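PDB 3ZMR: xyloglucan-specific endo-beta-1,4-glucanase BoGH5A from Bacteroides ovatus, which cleaves the beta-1,4-glucan backbone of xyloglucan from within the chain, retaining the beta configuration and releasing xyloglucan oligosaccharides. Local coordinates for residues Q29-A34 with E53-V58; E42-S47 with I60-N65; A73-S78 with I87-S92; S92-P97 with L324-N329; P225-K230 with T274-R279. All coordinates share one frame; numbering follows the deposited sequence.

Contact 1: residues Q29-A34 with E53-V58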
# COMPACT_ATOMS: atom_id res chain seq x y z
N GLN A 29 21.00 1.46 33.23
CA GLN A 29 20.87 1.68 34.66
C GLN A 29 21.74 2.85 35.10
O GLN A 29 22.93 2.91 34.80
CB GLN A 29 21.18 0.41 35.46
CG GLN A 29 20.79 0.47 36.93
CD GLN A 29 21.01 -0.84 37.66
OE1 GLN A 29 22.10 -1.41 37.63
NE2 GLN A 29 19.98 -1.32 38.34
N ILE A 30 21.13 3.75 35.85
CA ILE A 30 21.79 4.88 36.50
C ILE A 30 21.89 4.58 38.01
O ILE A 30 20.89 4.31 38.65
CB ILE A 30 20.99 6.19 36.31
CG1 ILE A 30 20.69 6.45 34.82
CG2 ILE A 30 21.71 7.36 36.98
CD1 ILE A 30 21.89 6.36 33.89
N ASP A 31 23.09 4.59 38.57
CA ASP A 31 23.30 4.36 40.00
C ASP A 31 23.67 5.69 40.64
O ASP A 31 24.85 6.02 40.81
CB ASP A 31 24.39 3.31 40.21
CG ASP A 31 24.47 2.79 41.64
OD1 ASP A 31 23.73 3.27 42.52
OD2 ASP A 31 25.29 1.88 41.89
N GLY A 32 22.66 6.46 41.01
CA GLY A 32 22.88 7.84 41.44
C GLY A 32 22.42 8.21 42.85
O GLY A 32 21.88 7.39 43.58
N PRO A 33 22.62 9.48 43.22
CA PRO A 33 22.26 9.96 44.57
C PRO A 33 20.78 10.29 44.69
O PRO A 33 19.99 9.88 43.84
CB PRO A 33 23.14 11.20 44.73
CG PRO A 33 23.30 11.71 43.33
CD PRO A 33 23.32 10.51 42.44
N ALA A 34 20.44 11.03 45.74
CA ALA A 34 19.05 11.39 46.06
C ALA A 34 18.35 12.10 44.91
O ALA A 34 17.12 11.97 44.73
CB ALA A 34 18.99 12.25 47.32
N GLU A 53 16.10 9.57 40.99
CA GLU A 53 16.59 9.28 42.33
C GLU A 53 17.11 7.86 42.37
O GLU A 53 16.51 6.92 41.82
CB GLU A 53 15.48 9.38 43.39
CG GLU A 53 14.41 10.41 43.15
CD GLU A 53 13.23 10.19 44.05
OE1 GLU A 53 13.44 9.89 45.24
OE2 GLU A 53 12.10 10.29 43.55
N GLY A 54 18.22 7.69 43.07
CA GLY A 54 18.75 6.37 43.38
C GLY A 54 19.14 5.60 42.14
O GLY A 54 19.63 6.17 41.16
N LYS A 55 18.89 4.30 42.23
CA LYS A 55 19.35 3.33 41.26
C LYS A 55 18.15 2.92 40.39
O LYS A 55 17.27 2.18 40.83
CB LYS A 55 19.97 2.13 41.96
CG LYS A 55 20.71 1.17 41.07
CD LYS A 55 21.43 0.14 41.94
CE LYS A 55 22.27 -0.80 41.10
NZ LYS A 55 23.09 -1.66 42.00
N GLN A 56 18.15 3.44 39.17
CA GLN A 56 16.97 3.44 38.28
C GLN A 56 17.24 2.85 36.92
O GLN A 56 18.26 3.15 36.29
CB GLN A 56 16.55 4.90 38.06
CG GLN A 56 15.29 5.13 37.23
CD GLN A 56 14.07 4.57 37.93
OE1 GLN A 56 13.84 4.85 39.10
NE2 GLN A 56 13.28 3.79 37.21
N TYR A 57 16.28 2.06 36.43
CA TYR A 57 16.27 1.67 35.02
C TYR A 57 15.68 2.78 34.16
O TYR A 57 14.52 3.20 34.36
CB TYR A 57 15.52 0.36 34.79
CG TYR A 57 16.29 -0.86 35.25
CD1 TYR A 57 17.58 -1.14 34.76
CD2 TYR A 57 15.72 -1.74 36.15
CE1 TYR A 57 18.26 -2.26 35.17
CE2 TYR A 57 16.41 -2.87 36.55
CZ TYR A 57 17.69 -3.11 36.07
OH TYR A 57 18.39 -4.24 36.47
N VAL A 58 16.50 3.27 33.22
CA VAL A 58 16.16 4.38 32.36
C VAL A 58 16.24 3.91 30.91
O VAL A 58 17.19 3.21 30.53
CB VAL A 58 17.14 5.58 32.55
CG1 VAL A 58 16.87 6.73 31.56
CG2 VAL A 58 17.03 6.10 33.99
O HOH W 1 17.52 -0.05 38.64
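In the BACON domain, an antiparallel pair formed by the end of strand 24-31 and the start of strand 55-62 is a worked example of strand pairing that continues past its last bridge through backbone bonds. Ile30 and Gln56 are the hydrogen-bonded pair, with Ile30 N to Gln56 O at 3.0 Å and Gln56 N to Ile30 O at 2.9 Å. Past the last bridge, at Asp31 and Lys55, the chains stay joined through the glycines: Gly32 N donates to Gly54 O from well above the carbonyl plane, and Gly54 N donates to Pro33 O at 2.9 Å.

Gln29, Asp31, Lys55 and Tyr57 share one face of the sheet. With CG anti to the backbone N (chi1 -168°) and the chain extended, Gln29 carries its amide between Lys55 and Tyr57. NE2 lies over a face of the tyrosine ring, 3.7 Å from Tyr57 CZ, the amide and ring planes only 7° apart; OE1 sits 3.5 Å from Lys55 CE. A water accepts from Gln29 NE2 and donates to Lys55 O. On the other face Ile30 CG1 meets Val58 CG2 at 3.8 Å, and both side chains pack on Trp36.

Asp31 OD2 and Lys55 NZ, 4.2 Å apart, stop short of a salt bridge, so their attraction is probably modest; the Gln29 amide, by contrast, is held by the water and lies nearly parallel to the tyrosine ring.

Contact 2: residues E42-S47 with I60-N65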
# COMPACT_ATOMS: atom_id res chain seq x y z
N GLU A 42 20.08 15.75 21.17
CA GLU A 42 19.34 15.68 19.90
C GLU A 42 17.90 15.21 20.14
O GLU A 42 17.66 14.32 20.95
CB GLU A 42 20.02 14.73 18.90
CG GLU A 42 21.46 15.07 18.55
CD GLU A 42 21.61 16.34 17.72
OE1 GLU A 42 20.61 16.88 17.20
OE2 GLU A 42 22.76 16.79 17.58
N SER A 43 16.97 15.80 19.41
CA SER A 43 15.53 15.55 19.59
C SER A 43 15.13 14.13 19.23
O SER A 43 14.13 13.64 19.73
CB SER A 43 14.70 16.55 18.78
OG SER A 43 14.95 16.43 17.39
N TRP A 44 15.93 13.46 18.40
CA TRP A 44 15.62 12.07 17.98
C TRP A 44 16.08 11.00 18.99
O TRP A 44 15.79 9.81 18.85
CB TRP A 44 16.22 11.73 16.60
CG TRP A 44 17.73 11.97 16.47
CD1 TRP A 44 18.34 13.09 15.96
CD2 TRP A 44 18.80 11.09 16.88
NE1 TRP A 44 19.70 12.96 16.01
CE2 TRP A 44 20.02 11.76 16.58
CE3 TRP A 44 18.86 9.80 17.46
CZ2 TRP A 44 21.27 11.21 16.83
CZ3 TRP A 44 20.13 9.24 17.72
CH2 TRP A 44 21.32 9.95 17.38
N CYS A 45 16.80 11.44 20.00
CA CYS A 45 17.27 10.61 21.09
C CYS A 45 16.60 11.09 22.38
O CYS A 45 16.77 12.23 22.81
CB CYS A 45 18.79 10.71 21.19
SG CYS A 45 19.51 9.69 22.50
N LYS A 46 15.80 10.21 22.97
CA LYS A 46 15.03 10.55 24.17
C LYS A 46 15.39 9.66 25.35
O LYS A 46 15.63 8.47 25.21
CB LYS A 46 13.52 10.50 23.88
CG LYS A 46 13.00 11.64 23.01
CD LYS A 46 13.21 13.02 23.64
CE LYS A 46 12.72 14.14 22.74
NZ LYS A 46 13.29 15.46 23.13
N SER A 47 15.39 10.27 26.52
CA SER A 47 15.46 9.58 27.81
C SER A 47 14.06 9.47 28.39
O SER A 47 13.27 10.41 28.34
CB SER A 47 16.34 10.34 28.81
OG SER A 47 16.31 9.74 30.09
N ILE A 60 16.66 4.63 26.93
CA ILE A 60 17.13 5.52 25.86
C ILE A 60 16.47 5.02 24.57
O ILE A 60 16.63 3.86 24.20
CB ILE A 60 18.67 5.53 25.74
CG1 ILE A 60 19.31 5.93 27.09
CG2 ILE A 60 19.11 6.46 24.62
CD1 ILE A 60 18.90 7.29 27.64
N THR A 61 15.72 5.92 23.93
CA THR A 61 14.90 5.59 22.76
C THR A 61 15.30 6.48 21.59
O THR A 61 15.45 7.70 21.73
CB THR A 61 13.39 5.75 23.07
OG1 THR A 61 13.08 5.02 24.27
CG2 THR A 61 12.51 5.23 21.91
N VAL A 62 15.47 5.86 20.43
CA VAL A 62 15.76 6.60 19.22
C VAL A 62 14.59 6.49 18.25
O VAL A 62 13.95 5.43 18.12
CB VAL A 62 17.07 6.13 18.53
CG1 VAL A 62 18.27 6.34 19.46
CG2 VAL A 62 16.99 4.68 18.03
N GLU A 63 14.37 7.59 17.54
CA GLU A 63 13.48 7.60 16.40
C GLU A 63 14.13 6.86 15.24
O GLU A 63 15.35 6.72 15.17
CB GLU A 63 13.16 9.04 15.98
CG GLU A 63 12.31 9.80 16.97
CD GLU A 63 12.10 11.26 16.60
OE1 GLU A 63 12.76 11.77 15.65
OE2 GLU A 63 11.28 11.92 17.28
N ALA A 64 13.31 6.39 14.31
CA ALA A 64 13.82 5.79 13.08
C ALA A 64 14.71 6.80 12.36
O ALA A 64 14.42 8.00 12.36
CB ALA A 64 12.67 5.38 12.17
N ASN A 65 15.83 6.32 11.82
CA ASN A 65 16.76 7.18 11.07
C ASN A 65 16.50 7.08 9.56
O ASN A 65 16.96 6.17 8.92
CB ASN A 65 18.20 6.80 11.38
CG ASN A 65 19.21 7.70 10.67
OD1 ASN A 65 18.83 8.75 10.14
ND2 ASN A 65 20.48 7.31 10.66
O HOH W 2 12.33 11.54 19.88
O HOH W 3 13.21 14.56 16.11
O HOH W 4 13.11 6.65 26.33
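Trp44 sets the edge of its indole against Val62: CZ3 meets Val62 CG1 at 3.9 Å, with the methyl in the ring plane, and the two side chains run side by side in the same direction. This pose depends on a chi1 of 55°, which places CG between the backbone N and the carbonyl carbon. One indole face is covered by Glu42 CB and Cys45 CB, and Arg71 makes a cation-pi contact with the ring.

On the sheet face that also bears Val62, Cys45 SG touches Ile60 CG2 at 3.9 Å, and Ile60 CD1 reaches Ser47 CB. The opposite face carries Lys46 and Thr61, whose backbones form the hydrogen-bonded pair: Lys46 N to Thr61 O is 2.8 Å, and Thr61 N answers to Lys46 O. A third bond, Glu63 N to Trp44 O at 2.9 Å, carries the pairing one step beyond the bridges.

Glu63 extends its chain past Trp44, bringing OE1 to 3.6 Å from Trp44 CB. Its carboxylate is tied to the preceding turn through two waters. One donates to both Ser43 O and Glu63 OE2; the other donates to Glu63 OE1 and also bonds Ser43 OG. Each carboxylate oxygen thus has its own link to Ser43.

A type I turn from Glu42 to Cys45, closed by Cys45 N to Glu42 O, leads the chain into the edge strand. Cys45 and Ile60 face strands 85-91 and 16-19 of the other sheet, the facing-sheet packing of the beta-sandwich expected for a BACON domain.

Contact 3: residues A73-S78 with I87-S92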
# COMPACT_ATOMS: atom_id res chain seq x y z
N ALA A 73 24.59 11.41 19.00
CA ALA A 73 24.08 12.26 20.06
C ALA A 73 24.81 11.93 21.36
O ALA A 73 25.60 10.96 21.46
CB ALA A 73 22.59 12.03 20.24
N THR A 74 24.57 12.78 22.35
CA THR A 74 24.99 12.45 23.72
C THR A 74 23.79 12.46 24.65
O THR A 74 22.76 13.09 24.38
CB THR A 74 26.07 13.40 24.26
OG1 THR A 74 25.55 14.74 24.27
CG2 THR A 74 27.31 13.34 23.41
N VAL A 75 23.95 11.73 25.75
CA VAL A 75 23.03 11.73 26.88
C VAL A 75 23.88 12.11 28.10
O VAL A 75 24.88 11.45 28.42
CB VAL A 75 22.39 10.34 27.09
CG1 VAL A 75 21.48 10.34 28.31
CG2 VAL A 75 21.59 9.93 25.85
N THR A 76 23.46 13.19 28.76
CA THR A 76 24.21 13.74 29.89
C THR A 76 23.47 13.50 31.18
O THR A 76 22.32 13.94 31.35
CB THR A 76 24.43 15.24 29.69
OG1 THR A 76 25.26 15.41 28.54
CG2 THR A 76 25.12 15.90 30.90
N VAL A 77 24.13 12.75 32.06
CA VAL A 77 23.61 12.49 33.42
C VAL A 77 24.37 13.39 34.40
O VAL A 77 25.59 13.41 34.42
CB VAL A 77 23.79 11.02 33.82
CG1 VAL A 77 23.01 10.71 35.08
CG2 VAL A 77 23.37 10.08 32.66
N SER A 78 23.63 14.11 35.24
CA SER A 78 24.25 15.06 36.14
C SER A 78 23.66 15.04 37.54
O SER A 78 22.52 14.63 37.74
CB SER A 78 24.15 16.47 35.56
OG SER A 78 22.82 16.87 35.40
N ILE A 87 27.15 9.97 27.97
CA ILE A 87 27.02 8.74 27.20
C ILE A 87 26.96 9.08 25.70
O ILE A 87 26.26 9.98 25.29
CB ILE A 87 25.72 8.00 27.62
CG1 ILE A 87 25.79 7.57 29.09
CG2 ILE A 87 25.41 6.84 26.68
CD1 ILE A 87 24.45 7.19 29.71
N ASN A 88 27.72 8.35 24.91
CA ASN A 88 27.66 8.46 23.44
C ASN A 88 26.52 7.58 22.91
O ASN A 88 26.35 6.45 23.37
CB ASN A 88 28.97 8.00 22.79
CG ASN A 88 30.14 8.96 23.06
OD1 ASN A 88 30.05 10.17 22.83
ND2 ASN A 88 31.24 8.40 23.56
N VAL A 89 25.79 8.12 21.93
CA VAL A 89 24.78 7.39 21.16
C VAL A 89 25.07 7.52 19.67
O VAL A 89 25.18 8.63 19.13
CB VAL A 89 23.36 7.92 21.45
CG1 VAL A 89 22.31 7.17 20.61
CG2 VAL A 89 23.06 7.79 22.93
N LYS A 90 25.18 6.37 19.01
CA LYS A 90 25.41 6.32 17.56
C LYS A 90 24.28 5.50 16.96
O LYS A 90 23.99 4.39 17.42
CB LYS A 90 26.74 5.67 17.22
CG LYS A 90 27.07 5.64 15.73
CD LYS A 90 28.42 4.99 15.46
CE LYS A 90 29.57 5.79 16.04
NZ LYS A 90 30.87 5.10 15.79
N GLN A 91 23.67 6.04 15.92
CA GLN A 91 22.62 5.36 15.17
C GLN A 91 23.00 5.25 13.68
O GLN A 91 23.29 6.25 13.04
CB GLN A 91 21.29 6.09 15.31
CG GLN A 91 20.17 5.32 14.64
CD GLN A 91 18.79 5.94 14.80
OE1 GLN A 91 18.64 7.16 14.91
NE2 GLN A 91 17.75 5.08 14.73
N SER A 92 22.97 4.03 13.16
CA SER A 92 23.35 3.78 11.78
C SER A 92 22.29 4.18 10.78
O SER A 92 21.13 4.44 11.13
CB SER A 92 23.82 2.34 11.56
OG SER A 92 22.84 1.44 11.94
O HOH W 5 28.29 10.86 20.60
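Val75 and Val89 turn one methyl each toward the other across the strand pair, CG2 to CG2 at 3.9 Å, their side chains meeting at a slant. In both residues CG1 lies anti to the backbone N (chi1 177° in Val75), which leaves CG2 as the branch that touches. Directly opposite Val75 stands Ile87, the CB atoms 4.1 Å apart, while its CD1 extends along the strand to within 4.3 Å of Val77 CG2. Ala73 faces Val89 with only a methyl, at 4.4 Å from CB to CB.

These residues form a buried apolar row on one face of the beta hairpin of strands 71-78 and 85-91, which lies within a five-stranded mixed sheet of the BACON domain. The row points at the second sheet, where Cys45 receives Ala73, Val75 and Val89; within their own sheet, Ile87 touches Leu17 and Val89 touches Phe19 of the neighbouring strand 16-19. Two hydrogen-bonded pairs fix the register. Val75 and Ile87 exchange bonds in both directions, Ile87 N to Val75 O being 2.7 Å, and Ala73 and Val89 do likewise, with Ala73 N to Val89 O at 2.8 Å.

On the other face Thr74 and Asn88 stand together, Thr74 CG2 4.2 Å from Asn88 OD1. A water donates to Asn88 OD1 and to Ala73 O, bridging side chain and opposite backbone, while Asn88 ND2 bonds Asn16 OD1.

Contact 4: residues S92-P97 with L324-N329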
# COMPACT_ATOMS: atom_id res chain seq x y z
N SER A 92 22.97 4.03 13.16
CA SER A 92 23.35 3.78 11.78
C SER A 92 22.29 4.18 10.78
O SER A 92 21.13 4.44 11.13
CB SER A 92 23.82 2.34 11.56
OG SER A 92 22.84 1.44 11.94
N LEU A 93 22.72 4.31 9.52
CA LEU A 93 21.81 4.56 8.41
C LEU A 93 21.07 3.26 8.06
O LEU A 93 21.47 2.16 8.46
CB LEU A 93 22.56 5.14 7.20
CG LEU A 93 23.77 4.43 6.63
CD1 LEU A 93 23.41 3.19 5.84
CD2 LEU A 93 24.51 5.40 5.72
N TYR A 94 20.00 3.39 7.28
CA TYR A 94 19.22 2.21 6.87
C TYR A 94 20.01 1.32 5.89
O TYR A 94 20.63 1.83 4.95
CB TYR A 94 17.89 2.62 6.21
CG TYR A 94 17.15 1.50 5.45
CD1 TYR A 94 16.30 0.69 6.10
CD2 TYR A 94 17.35 1.29 4.08
CE1 TYR A 94 15.61 -0.31 5.46
CE2 TYR A 94 16.68 0.27 3.40
CZ TYR A 94 15.81 -0.54 4.10
OH TYR A 94 15.12 -1.56 3.47
N SER A 95 19.97 0.01 6.12
CA SER A 95 20.56 -0.97 5.23
C SER A 95 19.58 -2.11 5.00
O SER A 95 18.73 -2.41 5.86
CB SER A 95 21.89 -1.49 5.82
OG SER A 95 21.67 -2.21 7.02
N VAL A 96 19.74 -2.74 3.85
CA VAL A 96 18.88 -3.83 3.39
C VAL A 96 19.42 -5.17 3.91
O VAL A 96 20.61 -5.31 4.13
CB VAL A 96 18.77 -3.88 1.82
CG1 VAL A 96 18.27 -2.54 1.30
CG2 VAL A 96 20.08 -4.25 1.12
N PRO A 97 18.53 -6.18 4.10
CA PRO A 97 19.02 -7.54 4.40
C PRO A 97 20.01 -8.05 3.36
O PRO A 97 19.94 -7.63 2.22
CB PRO A 97 17.74 -8.40 4.36
CG PRO A 97 16.61 -7.44 4.51
CD PRO A 97 17.06 -6.14 3.95
N LEU A 324 11.21 3.03 5.80
CA LEU A 324 12.57 3.40 5.49
C LEU A 324 12.96 2.73 4.17
O LEU A 324 12.53 1.61 3.87
CB LEU A 324 13.54 2.92 6.59
CG LEU A 324 13.33 3.45 8.00
CD1 LEU A 324 14.30 2.74 8.95
CD2 LEU A 324 13.51 4.96 8.04
N ASP A 325 13.78 3.39 3.40
CA ASP A 325 14.18 2.88 2.09
C ASP A 325 15.67 3.25 1.85
O ASP A 325 16.23 4.11 2.53
CB ASP A 325 13.23 3.45 1.00
CG ASP A 325 13.24 2.67 -0.33
OD1 ASP A 325 14.02 1.67 -0.50
OD2 ASP A 325 12.41 3.03 -1.20
N ILE A 326 16.26 2.60 0.85
CA ILE A 326 17.67 2.76 0.49
C ILE A 326 17.85 3.75 -0.68
O ILE A 326 18.97 4.16 -0.98
CB ILE A 326 18.29 1.39 0.08
CG1 ILE A 326 19.82 1.44 -0.02
CG2 ILE A 326 17.66 0.87 -1.24
CD1 ILE A 326 20.52 1.67 1.29
N VAL A 327 16.74 4.14 -1.32
CA VAL A 327 16.68 5.14 -2.39
C VAL A 327 15.65 6.18 -1.99
O VAL A 327 14.73 5.88 -1.20
CB VAL A 327 16.33 4.57 -3.76
CG1 VAL A 327 17.52 3.83 -4.35
CG2 VAL A 327 15.07 3.72 -3.68
N GLN A 328 15.82 7.39 -2.50
CA GLN A 328 14.93 8.50 -2.19
C GLN A 328 13.74 8.52 -3.18
O GLN A 328 13.91 8.34 -4.40
CB GLN A 328 15.64 9.86 -2.22
CG GLN A 328 16.74 10.03 -1.18
CD GLN A 328 17.24 11.47 -1.04
OE1 GLN A 328 16.52 12.34 -0.54
NE2 GLN A 328 18.48 11.71 -1.44
N ASN A 329 12.55 8.71 -2.61
CA ASN A 329 11.35 9.11 -3.38
C ASN A 329 10.97 8.06 -4.45
O ASN A 329 10.71 8.41 -5.63
CB ASN A 329 11.54 10.50 -4.02
CG ASN A 329 11.86 11.57 -3.01
OD1 ASN A 329 12.81 12.33 -3.20
ND2 ASN A 329 11.10 11.63 -1.96
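Two irregular segments meet where the backbones of Tyr94 and Ile326 approach, their CA atoms 6.6 Å apart, with neither segment forming a regular strand or helix. Tyr94 is the buried centre of the contact. A chi1 of 166° sets its CG anti to the backbone N and directs the ring at the backbone of residues 324-326. That backbone passes over one face: Asp325 N stands above the ring centre, and Leu324 O is displaced toward the rim.

The ring's two flanks meet different partners. On one, CD1 touches Leu324 CB at 3.6 Å, with Leu324 CD1 a little farther off. On the other, Tyr94 CD2 lies 3.4 Å from Asp325 O, and CE2 comes within 3.9 Å of Ile326 CB, which sits at the ring edge in its plane. Ile326 also sends CD1 back to Tyr94 O, at 3.7 Å. Beyond the ring, Val96 CG1 adds a looser touch on Ile326 CB at 4.1 Å, the two side chains crossing at about a right angle.

The 324-326 backbone is braced from within: Ile326 N donates to Asp325 OD1 at 2.8 Å. The same oxygen accepts from Arg293 NE in a salt bridge, and Tyr94 OH bonds Asn290 OD1, so helix 275-293 holds both sides of the contact.

Residues 92-97, which follow strand 85-91, are thus seated on the catalytic module by aromatic and aliphatic packing. Polar anchoring at the tyrosine hydroxyl comes from that helix, while the packing on its face and flanks probably limits rotation of the ring.

Contact 5: residues P225-K230 with T274-R279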
# COMPACT_ATOMS: atom_id res chain seq x y z
N PRO A 225 -2.67 -8.86 12.13
CA PRO A 225 -1.62 -7.87 12.42
C PRO A 225 -1.44 -7.70 13.93
O PRO A 225 -1.80 -6.68 14.50
CB PRO A 225 -2.16 -6.60 11.77
CG PRO A 225 -3.64 -6.74 11.90
CD PRO A 225 -3.92 -8.22 11.72
N VAL A 226 -0.92 -8.75 14.55
CA VAL A 226 -0.72 -8.82 16.00
C VAL A 226 0.65 -9.44 16.25
O VAL A 226 1.17 -10.22 15.45
CB VAL A 226 -1.82 -9.64 16.72
CG1 VAL A 226 -3.20 -8.98 16.55
CG2 VAL A 226 -1.87 -11.07 16.24
N ASP A 227 1.24 -9.06 17.38
CA ASP A 227 2.58 -9.52 17.73
C ASP A 227 2.69 -11.04 17.79
O ASP A 227 3.73 -11.57 17.44
CB ASP A 227 3.04 -8.90 19.05
CG ASP A 227 3.38 -7.42 18.92
OD1 ASP A 227 4.07 -7.00 17.96
OD2 ASP A 227 2.97 -6.66 19.81
N ALA A 228 1.61 -11.73 18.17
CA ALA A 228 1.64 -13.20 18.27
C ALA A 228 1.84 -13.89 16.92
O ALA A 228 2.32 -15.00 16.86
CB ALA A 228 0.38 -13.71 18.96
N ASN A 229 1.48 -13.20 15.84
CA ASN A 229 1.62 -13.77 14.50
C ASN A 229 2.62 -13.05 13.62
O ASN A 229 2.88 -13.47 12.49
CB ASN A 229 0.27 -13.80 13.81
CG ASN A 229 -0.73 -14.64 14.56
OD1 ASN A 229 -0.44 -15.79 14.93
ND2 ASN A 229 -1.90 -14.08 14.80
N LYS A 230 3.23 -11.98 14.14
CA LYS A 230 4.12 -11.13 13.33
C LYS A 230 5.31 -11.89 12.74
O LYS A 230 5.66 -11.72 11.56
CB LYS A 230 4.61 -9.93 14.14
CG LYS A 230 5.69 -9.10 13.49
CD LYS A 230 6.02 -7.85 14.31
CE LYS A 230 7.35 -7.21 13.92
NZ LYS A 230 7.44 -6.86 12.47
N THR A 274 -6.08 -1.29 16.79
CA THR A 274 -5.29 -0.86 17.94
C THR A 274 -3.92 -0.39 17.49
O THR A 274 -3.53 -0.61 16.34
CB THR A 274 -5.06 -2.05 18.87
OG1 THR A 274 -4.27 -3.04 18.18
CG2 THR A 274 -6.40 -2.68 19.31
N GLU A 275 -3.17 0.24 18.39
CA GLU A 275 -1.82 0.65 18.07
C GLU A 275 -0.93 -0.54 17.67
O GLU A 275 -0.10 -0.43 16.72
CB GLU A 275 -1.24 1.51 19.19
CG GLU A 275 -1.86 2.92 19.26
CD GLU A 275 -1.84 3.71 17.93
OE1 GLU A 275 -0.84 3.70 17.18
OE2 GLU A 275 -2.86 4.38 17.63
N GLU A 276 -1.15 -1.69 18.30
CA GLU A 276 -0.48 -2.93 17.92
C GLU A 276 -0.77 -3.27 16.44
O GLU A 276 0.14 -3.59 15.67
CB GLU A 276 -0.90 -4.09 18.83
CG GLU A 276 -0.43 -5.45 18.37
CD GLU A 276 -0.92 -6.60 19.22
OE1 GLU A 276 -1.96 -6.44 19.89
OE2 GLU A 276 -0.30 -7.68 19.20
N ASN A 277 -2.05 -3.22 16.06
CA ASN A 277 -2.43 -3.53 14.70
C ASN A 277 -1.74 -2.61 13.67
O ASN A 277 -1.22 -3.08 12.63
CB ASN A 277 -3.92 -3.42 14.47
CG ASN A 277 -4.76 -4.37 15.33
OD1 ASN A 277 -5.88 -3.98 15.67
ND2 ASN A 277 -4.30 -5.60 15.62
N TYR A 278 -1.72 -1.30 13.94
CA TYR A 278 -1.02 -0.36 13.03
C TYR A 278 0.48 -0.60 12.97
O TYR A 278 1.10 -0.52 11.91
CB TYR A 278 -1.36 1.08 13.35
CG TYR A 278 -2.81 1.43 13.19
CD1 TYR A 278 -3.46 1.33 11.97
CD2 TYR A 278 -3.55 1.87 14.28
CE1 TYR A 278 -4.79 1.65 11.84
CE2 TYR A 278 -4.89 2.20 14.16
CZ TYR A 278 -5.52 2.06 12.93
OH TYR A 278 -6.85 2.41 12.75
N ARG A 279 1.09 -0.88 14.12
CA ARG A 279 2.51 -1.16 14.17
C ARG A 279 2.88 -2.38 13.33
O ARG A 279 3.85 -2.35 12.54
CB ARG A 279 2.99 -1.31 15.63
CG ARG A 279 4.46 -1.69 15.75
CD ARG A 279 5.00 -1.54 17.17
NE ARG A 279 4.10 -2.16 18.15
CZ ARG A 279 3.93 -3.46 18.32
NH1 ARG A 279 4.63 -4.35 17.61
NH2 ARG A 279 3.06 -3.89 19.25
O HOH W 6 -0.33 -10.43 19.92
O HOH W 7 6.17 -4.13 13.22
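Asp227 and Arg279 pair end-on, each carboxylate oxygen taking one guanidinium nitrogen through its syn lone pair. Arg279 NH1 to Asp227 OD1 is 2.7 Å and NH2 to Asp227 OD2 is 2.8 Å; both bonds are nearly straight, and the two groups are close to coplanar, 15° apart. Arg279 reaches this position through a bend at chi3 (48°).

Glu276 OE2 accepts Asp227 N at 2.8 Å, on its anti side, and also accepts a hydrogen bond from a water that in turn accepts from Ala228 N. The N-H groups of Asp227 and Ala228 are thus served, one directly and one through water, by a carboxylate of helix 275-293. Helices 227-248 and 275-293 belong to the TIM barrel of this family 5 hydrolase. Asp227 OD2 lies only 3.5 Å from Glu276 OE2, a closeness that Arg279 probably eases.

Asn277 ND2 donates to Pro225 O at 2.9 Å, approaching from above the carbonyl plane. Its OD1 accepts from Thr274 N, while Thr274 OG1 takes Asn277 N at 3.1 Å: a capping box that holds the amide ready for Pro225. A second water links Lys230 NZ to Arg279 O, and Lys230 NZ also forms a salt bridge with Asp234.

Contacts 1, 2 and 3 build one BACON sandwich. Contacts 1 and 2 share strand 55-62, with centres about 20 Å apart, and Val58 CG1 of the first lies 3.4 Å from Ser47 OG of the second. Contact 3 faces both from the other sheet; Glu63 O and Gln91 NE2, 2.9 Å apart, probably bond it to contact 2. Ser92 carries the chain from contact 3 into contact 4, which joins this sandwich to the catalytic module, and Asn65 of contact 2 packs on Leu324 there. Contact 5 lies wholly in the barrel, its Pro225 side chain about 11 Å from that of Glu262, the probable proton donor, and about 14 Å from a bound xylose.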